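Local coordinates for hypothetical protein Rv2827c (PDB 1ZEL) that is of unproven function but probably binds DNA through a winged-helix domain and contains a region related to the C-terminal domain of AbiEi antitoxins, at residues Met259-Thr265 with Gln282-Val288; Arg59-Trp63 with Trp73-Pro78. One frame throughout, in Å; residues are numbered along the deposited sequence. Where two conformers were deposited one is given.

Interaction 1. Residues Met259-Thr265 with Gln282-Val288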
loop_
_atom_site.group_PDB
_atom_site.type_symbol
_atom_site.label_atom_id
_atom_site.label_comp_id
_atom_site.label_asym_id
_atom_site.label_seq_id
_atom_site.Cartn_x
_atom_site.Cartn_y
_atom_site.Cartn_z
ATOM N N MET A 259 -3.210 -23.113 -23.366
ATOM C CA MET A 259 -2.807 -21.766 -23.077
ATOM C C MET A 259 -3.303 -20.848 -24.176
ATOM O O MET A 259 -2.636 -20.689 -25.192
ATOM C CB MET A 259 -1.283 -21.741 -22.996
ATOM C CG MET A 259 -0.718 -20.628 -22.206
ATOM S SD MET A 259 0.867 -21.081 -21.498
ATOM C CE MET A 259 1.893 -21.104 -22.947
ATOM N N PRO A 260 -4.495 -20.253 -23.992
ATOM C CA PRO A 260 -4.978 -19.205 -24.910
ATOM C C PRO A 260 -3.967 -18.068 -25.018
ATOM O O PRO A 260 -3.160 -17.887 -24.107
ATOM C CB PRO A 260 -6.259 -18.713 -24.217
ATOM C CG PRO A 260 -6.744 -19.949 -23.473
ATOM C CD PRO A 260 -5.473 -20.535 -22.927
ATOM N N VAL A 261 -4.004 -17.299 -26.105
ATOM C CA VAL A 261 -3.091 -16.146 -26.205
ATOM C C VAL A 261 -3.581 -15.077 -25.227
ATOM O O VAL A 261 -4.782 -14.847 -25.120
ATOM C CB VAL A 261 -2.970 -15.573 -27.645
ATOM C CG1 VAL A 261 -2.117 -14.295 -27.651
ATOM C CG2 VAL A 261 -2.360 -16.610 -28.585
ATOM N N THR A 262 -2.665 -14.453 -24.492
ATOM C CA THR A 262 -3.065 -13.395 -23.574
ATOM C C THR A 262 -2.395 -12.081 -23.929
ATOM O O THR A 262 -1.311 -12.082 -24.521
ATOM C CB THR A 262 -2.741 -13.766 -22.093
ATOM O OG1 THR A 262 -3.501 -12.917 -21.222
ATOM C CG2 THR A 262 -1.250 -13.582 -21.810
ATOM N N ARG A 263 -3.054 -10.967 -23.601
ATOM C CA ARG A 263 -2.459 -9.646 -23.787
ATOM C C ARG A 263 -1.928 -9.136 -22.459
ATOM O O ARG A 263 -2.538 -9.354 -21.415
ATOM C CB ARG A 263 -3.483 -8.659 -24.355
ATOM C CG ARG A 263 -3.782 -8.821 -25.835
ATOM C CD ARG A 263 -4.822 -7.782 -26.290
ATOM N NE ARG A 263 -5.202 -7.919 -27.699
ATOM C CZ ARG A 263 -6.398 -8.327 -28.131
ATOM N NH1 ARG A 263 -7.360 -8.652 -27.272
ATOM N NH2 ARG A 263 -6.642 -8.397 -29.435
ATOM N N PHE A 264 -0.782 -8.472 -22.508
ATOM C CA PHE A 264 -0.213 -7.814 -21.356
ATOM C C PHE A 264 -0.489 -6.361 -21.617
ATOM O O PHE A 264 0.172 -5.749 -22.437
ATOM C CB PHE A 264 1.301 -8.061 -21.232
ATOM C CG PHE A 264 1.810 -7.936 -19.811
ATOM C CD1 PHE A 264 2.773 -8.792 -19.322
ATOM C CD2 PHE A 264 1.287 -6.965 -18.953
ATOM C CE1 PHE A 264 3.218 -8.685 -17.995
ATOM C CE2 PHE A 264 1.724 -6.859 -17.633
ATOM C CZ PHE A 264 2.679 -7.728 -17.157
ATOM N N THR A 265 -1.509 -5.829 -20.958
ATOM C CA THR A 265 -2.011 -4.497 -21.258
ATOM C C THR A 265 -2.780 -3.970 -20.042
ATOM O O THR A 265 -3.345 -4.752 -19.284
ATOM C CB THR A 265 -2.944 -4.493 -22.510
ATOM O OG1 THR A 265 -3.243 -3.138 -22.878
ATOM C CG2 THR A 265 -4.271 -5.239 -22.239
ATOM N N GLN A 282 2.865 -17.442 -24.843
ATOM C CA GLN A 282 1.676 -17.145 -25.629
ATOM C C GLN A 282 1.129 -15.783 -25.262
ATOM O O GLN A 282 -0.025 -15.640 -24.871
ATOM C CB GLN A 282 0.622 -18.269 -25.485
ATOM C CG GLN A 282 1.101 -19.639 -26.078
ATOM C CD GLN A 282 1.184 -19.604 -27.591
ATOM O OE1 GLN A 282 0.170 -19.454 -28.260
ATOM N NE2 GLN A 282 2.395 -19.709 -28.139
ATOM N N LEU A 283 1.991 -14.777 -25.388
ATOM C CA LEU A 283 1.692 -13.470 -24.863
ATOM C C LEU A 283 1.986 -12.391 -25.880
ATOM O O LEU A 283 3.058 -12.373 -26.501
ATOM C CB LEU A 283 2.533 -13.253 -23.588
ATOM C CG LEU A 283 2.316 -12.010 -22.758
ATOM C CD1 LEU A 283 2.537 -12.370 -21.331
ATOM C CD2 LEU A 283 3.272 -10.936 -23.179
ATOM N N VAL A 284 1.020 -11.492 -26.034
ATOM C CA VAL A 284 1.200 -10.262 -26.798
ATOM C C VAL A 284 1.441 -9.143 -25.763
ATOM O O VAL A 284 0.571 -8.839 -24.948
ATOM C CB VAL A 284 -0.036 -9.950 -27.666
ATOM C CG1 VAL A 284 0.117 -8.593 -28.342
ATOM C CG2 VAL A 284 -0.214 -11.058 -28.738
ATOM N N ASP A 285 2.639 -8.575 -25.785
ATOM C CA ASP A 285 3.014 -7.543 -24.838
ATOM C C ASP A 285 2.734 -6.157 -25.418
ATOM O O ASP A 285 3.423 -5.714 -26.325
ATOM C CB ASP A 285 4.499 -7.689 -24.452
ATOM C CG ASP A 285 4.964 -6.628 -23.446
ATOM O OD1 ASP A 285 4.114 -6.025 -22.766
ATOM O OD2 ASP A 285 6.193 -6.392 -23.341
ATOM N N GLU A 286 1.721 -5.484 -24.870
ATOM C CA GLU A 286 1.363 -4.128 -25.282
ATOM C C GLU A 286 1.810 -3.096 -24.259
ATOM O O GLU A 286 1.548 -1.888 -24.392
ATOM C CB GLU A 286 -0.142 -4.050 -25.510
ATOM C CG GLU A 286 -0.598 -5.060 -26.532
ATOM C CD GLU A 286 -2.086 -5.063 -26.791
ATOM O OE1 GLU A 286 -2.844 -4.363 -26.079
ATOM O OE2 GLU A 286 -2.498 -5.778 -27.732
ATOM N N LEU A 287 2.554 -3.564 -23.268
ATOM C CA LEU A 287 2.843 -2.748 -22.105
ATOM C C LEU A 287 4.315 -2.638 -21.731
ATOM O O LEU A 287 4.849 -1.547 -21.701
ATOM C CB LEU A 287 2.031 -3.252 -20.909
ATOM C CG LEU A 287 2.265 -2.655 -19.517
ATOM C CD1 LEU A 287 1.816 -1.216 -19.478
ATOM C CD2 LEU A 287 1.456 -3.492 -18.545
ATOM N N VAL A 288 4.949 -3.755 -21.405
ATOM C CA VAL A 288 6.272 -3.715 -20.808
ATOM C C VAL A 288 7.304 -3.188 -21.814
ATOM O O VAL A 288 7.872 -2.108 -21.608
ATOM C CB VAL A 288 6.652 -5.076 -20.199
ATOM C CG1 VAL A 288 8.110 -5.096 -19.736
ATOM C CG2 VAL A 288 5.722 -5.386 -19.000
#
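Strands 262-264 and 283-285 run parallel, their axes 4.7 Å apart at an angle of 24°, and four backbone bonds zip them together: Thr262 N to Gln282 O, Val284 N to Thr262 O, Phe264 N to Val284 O and Glu286 N to Phe264 O. On one face Val261 CG1 meets Val284 CG2 at 3.9 Å. Farther along it, in the conformer given, Arg263 NE lies 3.4 Å from Glu286 OE2, a long and tentative salt bridge with the carboxylate oxygen at the guanidinium edge; the other oxygen, OE1, is bonded to His268. This is the edge pairing of a small mixed sheet in which 283-285 is the middle strand, with 276-278 antiparallel on its far side. The opposite face carries Thr262, Leu283 and Phe264, and Thr262 packs on helix 228-240. Phe264 has CG anti to the backbone N (chi1 -155°), which carries the ring to the end of the strand pair; there Leu287 CD2 approaches obliquely, 3.5 Å from CE2 of Phe264, and Val288 CG2 sits over the ring centre in a CH-pi contact. Asp285 turns the chain into the following helix: its OD1 takes Val288 N at 2.8 Å through the syn lone pair and Leu287 N at 3.0 Å from above the carboxylate plane. The Leu287 bond closes an Asx turn, and the Val288 bond extends it to an Asx motif. Two backbone donors thus fix OD1, while Tyr236 and Val289 bond to OD2. At the opposite end, Met259 lays CE 3.5 Å from Gln282 CG.

Interaction 2. Residues Arg59-Trp63 with Trp73-Pro78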
loop_
_atom_site.group_PDB
_atom_site.type_symbol
_atom_site.label_atom_id
_atom_site.label_comp_id
_atom_site.label_asym_id
_atom_site.label_seq_id
_atom_site.Cartn_x
_atom_site.Cartn_y
_atom_site.Cartn_z
ATOM N N ARG A 59 -10.942 20.992 16.784
ATOM C CA ARG A 59 -10.933 20.921 15.325
ATOM C C ARG A 59 -10.918 22.344 14.747
ATOM O O ARG A 59 -10.119 22.687 13.862
ATOM C CB ARG A 59 -12.210 20.196 14.866
ATOM C CG ARG A 59 -12.025 19.071 13.860
ATOM C CD ARG A 59 -13.271 18.872 12.984
ATOM N NE ARG A 59 -14.525 18.649 13.720
ATOM C CZ ARG A 59 -14.905 17.477 14.234
ATOM N NH1 ARG A 59 -16.071 17.371 14.874
ATOM N NH2 ARG A 59 -14.120 16.410 14.103
ATOM N N ARG A 60 -11.825 23.168 15.252
ATOM C CA ARG A 60 -11.977 24.523 14.756
ATOM C C ARG A 60 -10.690 25.292 14.936
ATOM O O ARG A 60 -10.243 25.985 14.025
ATOM C CB ARG A 60 -13.122 25.229 15.473
ATOM C CG ARG A 60 -13.361 26.645 14.979
ATOM C CD ARG A 60 -14.444 27.369 15.800
ATOM N NE ARG A 60 -14.020 27.677 17.175
ATOM C CZ ARG A 60 -13.204 28.675 17.520
ATOM N NH1 ARG A 60 -12.682 29.479 16.604
ATOM N NH2 ARG A 60 -12.893 28.862 18.795
ATOM N N ILE A 61 -10.067 25.143 16.095
ATOM C CA ILE A 61 -8.855 25.901 16.359
ATOM C C ILE A 61 -7.579 25.240 15.841
ATOM O O ILE A 61 -6.532 25.882 15.817
ATOM C CB ILE A 61 -8.728 26.376 17.836
ATOM C CG1 ILE A 61 -8.487 25.228 18.793
ATOM C CG2 ILE A 61 -9.955 27.168 18.258
ATOM C CD1 ILE A 61 -8.433 25.692 20.235
ATOM N N GLY A 62 -7.667 23.975 15.413
ATOM C CA GLY A 62 -6.628 23.415 14.527
ATOM C C GLY A 62 -5.735 22.355 15.123
ATOM O O GLY A 62 -4.743 21.947 14.493
ATOM N N TRP A 63 -6.079 21.905 16.332
ATOM C CA TRP A 63 -5.256 20.920 17.038
ATOM C C TRP A 63 -5.557 19.488 16.621
ATOM O O TRP A 63 -4.675 18.651 16.648
ATOM C CB TRP A 63 -5.425 21.076 18.565
ATOM C CG TRP A 63 -4.724 22.311 19.115
ATOM C CD1 TRP A 63 -5.311 23.484 19.552
ATOM C CD2 TRP A 63 -3.311 22.485 19.249
ATOM N NE1 TRP A 63 -4.325 24.371 19.973
ATOM C CE2 TRP A 63 -3.093 23.776 19.786
ATOM C CE3 TRP A 63 -2.195 21.668 18.947
ATOM C CZ2 TRP A 63 -1.803 24.275 20.035
ATOM C CZ3 TRP A 63 -0.909 22.158 19.192
ATOM C CH2 TRP A 63 -0.721 23.470 19.727
ATOM N N TRP A 73 -8.870 11.035 14.886
ATOM C CA TRP A 73 -8.356 12.349 14.562
ATOM C C TRP A 73 -6.856 12.264 14.573
ATOM O O TRP A 73 -6.286 11.398 15.232
ATOM C CB TRP A 73 -8.795 13.389 15.612
ATOM C CG TRP A 73 -10.225 13.689 15.525
ATOM C CD1 TRP A 73 -10.812 14.711 14.829
ATOM C CD2 TRP A 73 -11.271 12.944 16.117
ATOM N NE1 TRP A 73 -12.183 14.639 14.955
ATOM C CE2 TRP A 73 -12.492 13.553 15.732
ATOM C CE3 TRP A 73 -11.305 11.811 16.937
ATOM C CZ2 TRP A 73 -13.743 13.080 16.165
ATOM C CZ3 TRP A 73 -12.552 11.326 17.349
ATOM C CH2 TRP A 73 -13.752 11.958 16.954
ATOM N N ALA A 74 -6.217 13.175 13.852
ATOM C CA ALA A 74 -4.791 13.399 13.975
ATOM C C ALA A 74 -4.541 14.629 14.851
ATOM O O ALA A 74 -5.186 15.674 14.680
ATOM C CB ALA A 74 -4.146 13.602 12.572
ATOM N N PHE A 75 -3.609 14.493 15.791
ATOM C CA PHE A 75 -3.136 15.621 16.591
ATOM C C PHE A 75 -1.991 16.285 15.831
ATOM O O PHE A 75 -1.049 15.623 15.441
ATOM C CB PHE A 75 -2.653 15.119 17.961
ATOM C CG PHE A 75 -2.055 16.194 18.845
ATOM C CD1 PHE A 75 -2.833 17.268 19.289
ATOM C CD2 PHE A 75 -0.709 16.147 19.201
ATOM C CE1 PHE A 75 -2.290 18.252 20.087
ATOM C CE2 PHE A 75 -0.156 17.115 20.015
ATOM C CZ PHE A 75 -0.964 18.180 20.470
ATOM N N ILE A 76 -2.087 17.593 15.617
ATOM C CA ILE A 76 -1.006 18.318 14.992
ATOM C C ILE A 76 -0.216 18.923 16.160
ATOM O O ILE A 76 -0.753 19.732 16.915
ATOM C CB ILE A 76 -1.519 19.433 14.033
ATOM C CG1 ILE A 76 -2.749 18.978 13.210
ATOM C CG2 ILE A 76 -0.364 19.985 13.150
ATOM C CD1 ILE A 76 -2.537 17.714 12.332
ATOM N N PRO A 77 1.050 18.500 16.326
ATOM C CA PRO A 77 1.815 18.848 17.493
ATOM C C PRO A 77 2.232 20.309 17.533
ATOM O O PRO A 77 2.393 20.928 16.481
ATOM C CB PRO A 77 3.031 17.923 17.415
ATOM C CG PRO A 77 3.094 17.455 16.012
ATOM C CD PRO A 77 1.771 17.610 15.403
ATOM N N PRO A 78 2.459 20.844 18.744
ATOM C CA PRO A 78 2.900 22.229 18.846
ATOM C C PRO A 78 4.125 22.483 17.973
ATOM O O PRO A 78 5.023 21.646 17.907
ATOM C CB PRO A 78 3.270 22.363 20.316
ATOM C CG PRO A 78 2.335 21.382 20.988
ATOM C CD PRO A 78 2.337 20.214 20.069
#
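Trp63 O accepts the backbone bond from Ile76 N, 3.0 Å long and nearly straight at the hydrogen (167°), with the donor tilted 27° from the carbonyl plane. Phe75 CA makes a CA-H...O contact with the same oxygen. The carbonyl belongs to the turn that leaves helix 51-61 for strand 64-66, in a helix-and-hairpin unit that fits the winged-helix fold; strand 72-75 is the middle strand of its small antiparallel sheet. A Schellman motif closes the helix: Trp63 N bonds back to Leu58 O and Gly62 N to Arg59 O. Gly62 takes the positive phi this needs, at backbone angles where a CB would jam against the preceding carbonyl oxygen. One helical turn back from Trp63, the Arg59 guanidinium is placed at the Trp73 indole edge, but its modelled position is doubtful. From the same turn as the Schellman glycine, the Trp63 indole lies beside the Phe75 ring, both side chains pointing the same way. Their planes are only 17° apart but slid so far that the rings barely overlap, and these two rings touch through Trp63 CE3 against Phe75 CE1 at 3.6 Å. Pro78 crosses the indole at about a right angle, its N at the ring edge and its CG 3.8 Å from Trp63 CZ3. Trp63 NE1 is held by Arg13 O, Arg12 makes a cation-pi contact with the indole, and Val22 of helix 19-28 also packs against Trp63. Closest of all to the indole across this contact is Ile76 O, at the ring edge and 3.2 Å from Trp63 CE3.

Overall arrangement
Starting from the N terminus, the chain reaches interaction 2 first: helix 51-61 ends, strand 64-66 follows, and residues 73-78 return to the helix end, closing a loop whose intervening nine residues contain no helix. The chain then runs through its long central part, including the residues of the sodium site, before interaction 1 opens at Met259. There 282-288 comes back beside 259-265 after sixteen residues and leads into the C-terminal helix 288-296. The two loops are in series and neither encloses nor crosses the other. The centres of the two contacts are about 50 Å apart, on opposite sides of the chain's centre: interaction 2 joins helix to sheet, interaction 1 strand to strand.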